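PDB 3DZD: transcriptional regulator (NtrC family) from Aquifex aeolicus, which probably activates sigma54-dependent transcription as a response regulator whose AAA+ ATPase domain binds ATP, here in its inactive state with ADP bound. Local coordinates for residues K38-L43 and I63-E68. Sequence-based numbering, arbitrary orientation.
Sequences KKIKEL and IDFIKE
F65 holds CG trans to its amide nitrogen (chi1 178°), which sends the ring from helix 62-69 across to helix 33-42; the rotamer of I40 (chi1 -68°) sets CG2 against F65 CE2 while CG1 carries CD1 on to I66. These are two neighbouring helices on one face of the five-stranded parallel sheet of the CheY-like receiver domain, a fold of alternating strands and helices. The helix segments run nearly parallel, at 15°, with axes 10.8 Å apart, and the space between them is bridged by side chains alone. The phenylalanine ring meets helix 33-42 with its edge: I40 CG2 lies 3.9 Å from F65 CE2, close to the ring plane, the two side chains running antiparallel, each directed at the other helix. Further round the same edge K41, its chain perpendicular to the F65 side chain, brings CD to 3.8 Å from F65 CZ, so the methylenes of the exposed lysine extend the apolar contact toward solvent. Replacing F65 by an alanine would probably leave I40 CG2 and the K41 methylenes without their aromatic partner and open a gap between the helices. On the side facing the sheet, I40 also packs on L4 of strand 2-6 and I66 on I48 of strand 47-51. On the outer side of helix 33-42, K38 NZ forms a salt bridge of 3.0 Å with E42 OE2, approaching from above the carboxylate plane. In the buried layer the two isoleucines meet through I40 CD1, 3.9 Å from I66 CG1.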
loop_
_atom_site.group_PDB
_atom_site.type_symbol
_atom_site.label_atom_id
_atom_site.label_comp_id
_atom_site.label_asym_id
_atom_site.label_seq_id
_atom_site.Cartn_x
_atom_site.Cartn_y
_atom_site.Cartn_z
ATOM N N LYS A 38 -33.851 -9.672 2.151
ATOM C CA LYS A 38 -34.307 -8.478 2.834
ATOM C C LYS A 38 -33.131 -7.806 3.532
ATOM O O LYS A 38 -32.764 -6.671 3.211
ATOM C CB LYS A 38 -35.380 -8.856 3.856
ATOM C CG LYS A 38 -35.687 -7.794 4.895
ATOM C CD LYS A 38 -36.620 -6.739 4.346
ATOM C CE LYS A 38 -37.302 -5.999 5.476
ATOM N NZ LYS A 38 -36.313 -5.581 6.505
ATOM N N LYS A 39 -32.528 -8.520 4.476
ATOM C CA LYS A 39 -31.489 -7.933 5.316
ATOM C C LYS A 39 -30.225 -7.520 4.558
ATOM O O LYS A 39 -29.576 -6.537 4.916
ATOM C CB LYS A 39 -31.173 -8.851 6.499
ATOM C CG LYS A 39 -32.167 -8.680 7.632
ATOM C CD LYS A 39 -32.214 -9.864 8.569
ATOM C CE LYS A 39 -33.132 -9.548 9.735
ATOM N NZ LYS A 39 -33.497 -10.765 10.482
ATOM N N ILE A 40 -29.890 -8.254 3.505
ATOM C CA ILE A 40 -28.694 -7.951 2.724
ATOM C C ILE A 40 -28.827 -6.606 2.001
ATOM O O ILE A 40 -27.922 -5.768 2.053
ATOM C CB ILE A 40 -28.388 -9.089 1.723
ATOM C CG1 ILE A 40 -27.971 -10.352 2.481
ATOM C CG2 ILE A 40 -27.321 -8.677 0.734
ATOM C CD1 ILE A 40 -27.789 -11.561 1.601
ATOM N N LYS A 41 -29.966 -6.399 1.345
ATOM C CA LYS A 41 -30.224 -5.170 0.597
ATOM C C LYS A 41 -30.378 -3.988 1.547
ATOM O O LYS A 41 -30.176 -2.833 1.168
ATOM C CB LYS A 41 -31.492 -5.323 -0.251
ATOM C CG LYS A 41 -31.382 -6.366 -1.356
ATOM C CD LYS A 41 -32.741 -6.926 -1.745
ATOM C CE LYS A 41 -33.623 -5.865 -2.383
ATOM N NZ LYS A 41 -34.982 -6.384 -2.714
ATOM N N GLU A 42 -30.731 -4.299 2.786
ATOM C CA GLU A 42 -31.046 -3.302 3.794
ATOM C C GLU A 42 -29.784 -2.815 4.506
ATOM O O GLU A 42 -29.635 -1.625 4.799
ATOM C CB GLU A 42 -32.015 -3.921 4.802
ATOM C CG GLU A 42 -32.613 -2.971 5.822
ATOM C CD GLU A 42 -33.531 -3.692 6.800
ATOM O OE1 GLU A 42 -33.139 -4.765 7.313
ATOM O OE2 GLU A 42 -34.644 -3.187 7.054
ATOM N N LEU A 43 -28.869 -3.743 4.773
ATOM C CA LEU A 43 -27.702 -3.448 5.590
ATOM C C LEU A 43 -26.495 -4.274 5.146
ATOM O O LEU A 43 -26.636 -5.402 4.671
ATOM C CB LEU A 43 -28.037 -3.687 7.063
ATOM C CG LEU A 43 -26.924 -3.966 8.077
ATOM C CD1 LEU A 43 -26.005 -2.759 8.252
ATOM C CD2 LEU A 43 -27.537 -4.370 9.410
ATOM N N ILE A 63 -25.430 -17.549 -3.394
ATOM C CA ILE A 63 -24.168 -16.834 -3.402
ATOM C C ILE A 63 -24.171 -15.784 -4.510
ATOM O O ILE A 63 -23.605 -14.705 -4.347
ATOM C CB ILE A 63 -22.978 -17.792 -3.578
ATOM C CG1 ILE A 63 -22.713 -18.541 -2.273
ATOM C CG2 ILE A 63 -21.737 -17.033 -4.003
ATOM C CD1 ILE A 63 -21.666 -19.606 -2.398
ATOM N N ASP A 64 -24.824 -16.089 -5.629
ATOM C CA ASP A 64 -24.906 -15.129 -6.730
ATOM C C ASP A 64 -25.701 -13.891 -6.322
ATOM O O ASP A 64 -25.359 -12.769 -6.698
ATOM C CB ASP A 64 -25.504 -15.770 -7.987
ATOM C CG ASP A 64 -24.580 -16.804 -8.613
ATOM O OD1 ASP A 64 -23.377 -16.513 -8.791
ATOM O OD2 ASP A 64 -25.067 -17.911 -8.935
ATOM N N PHE A 65 -26.756 -14.090 -5.541
ATOM C CA PHE A 65 -27.500 -12.960 -5.009
ATOM C C PHE A 65 -26.580 -12.045 -4.213
ATOM O O PHE A 65 -26.631 -10.824 -4.350
ATOM C CB PHE A 65 -28.635 -13.427 -4.108
ATOM C CG PHE A 65 -29.404 -12.300 -3.489
ATOM C CD1 PHE A 65 -30.611 -11.890 -4.030
ATOM C CD2 PHE A 65 -28.908 -11.630 -2.384
ATOM C CE1 PHE A 65 -31.315 -10.846 -3.472
ATOM C CE2 PHE A 65 -29.612 -10.586 -1.817
ATOM C CZ PHE A 65 -30.817 -10.195 -2.363
ATOM N N ILE A 66 -25.753 -12.650 -3.367
ATOM C CA ILE A 66 -24.799 -11.922 -2.542
ATOM C C ILE A 66 -23.737 -11.253 -3.417
ATOM O O ILE A 66 -23.364 -10.094 -3.199
ATOM C CB ILE A 66 -24.121 -12.876 -1.525
ATOM C CG1 ILE A 66 -25.160 -13.453 -0.559
ATOM C CG2 ILE A 66 -23.006 -12.168 -0.765
ATOM C CD1 ILE A 66 -24.685 -14.659 0.204
ATOM N N LYS A 67 -23.251 -11.999 -4.402
ATOM C CA LYS A 67 -22.272 -11.490 -5.352
ATOM C C LYS A 67 -22.814 -10.251 -6.054
ATOM O O LYS A 67 -22.057 -9.374 -6.476
ATOM C CB LYS A 67 -21.947 -12.571 -6.384
ATOM C CG LYS A 67 -21.025 -12.128 -7.506
ATOM C CD LYS A 67 -21.150 -13.047 -8.717
ATOM C CE LYS A 67 -21.107 -14.517 -8.320
ATOM N NZ LYS A 67 -19.822 -14.887 -7.667
ATOM N N GLU A 68 -24.135 -10.181 -6.163
ATOM C CA GLU A 68 -24.789 -9.117 -6.912
ATOM C C GLU A 68 -25.081 -7.883 -6.063
ATOM O O GLU A 68 -24.841 -6.754 -6.490
ATOM C CB GLU A 68 -26.091 -9.632 -7.525
ATOM C CG GLU A 68 -26.694 -8.690 -8.546
ATOM C CD GLU A 68 -25.755 -8.433 -9.705
ATOM O OE1 GLU A 68 -25.255 -9.417 -10.291
ATOM O OE2 GLU A 68 -25.514 -7.248 -10.027
#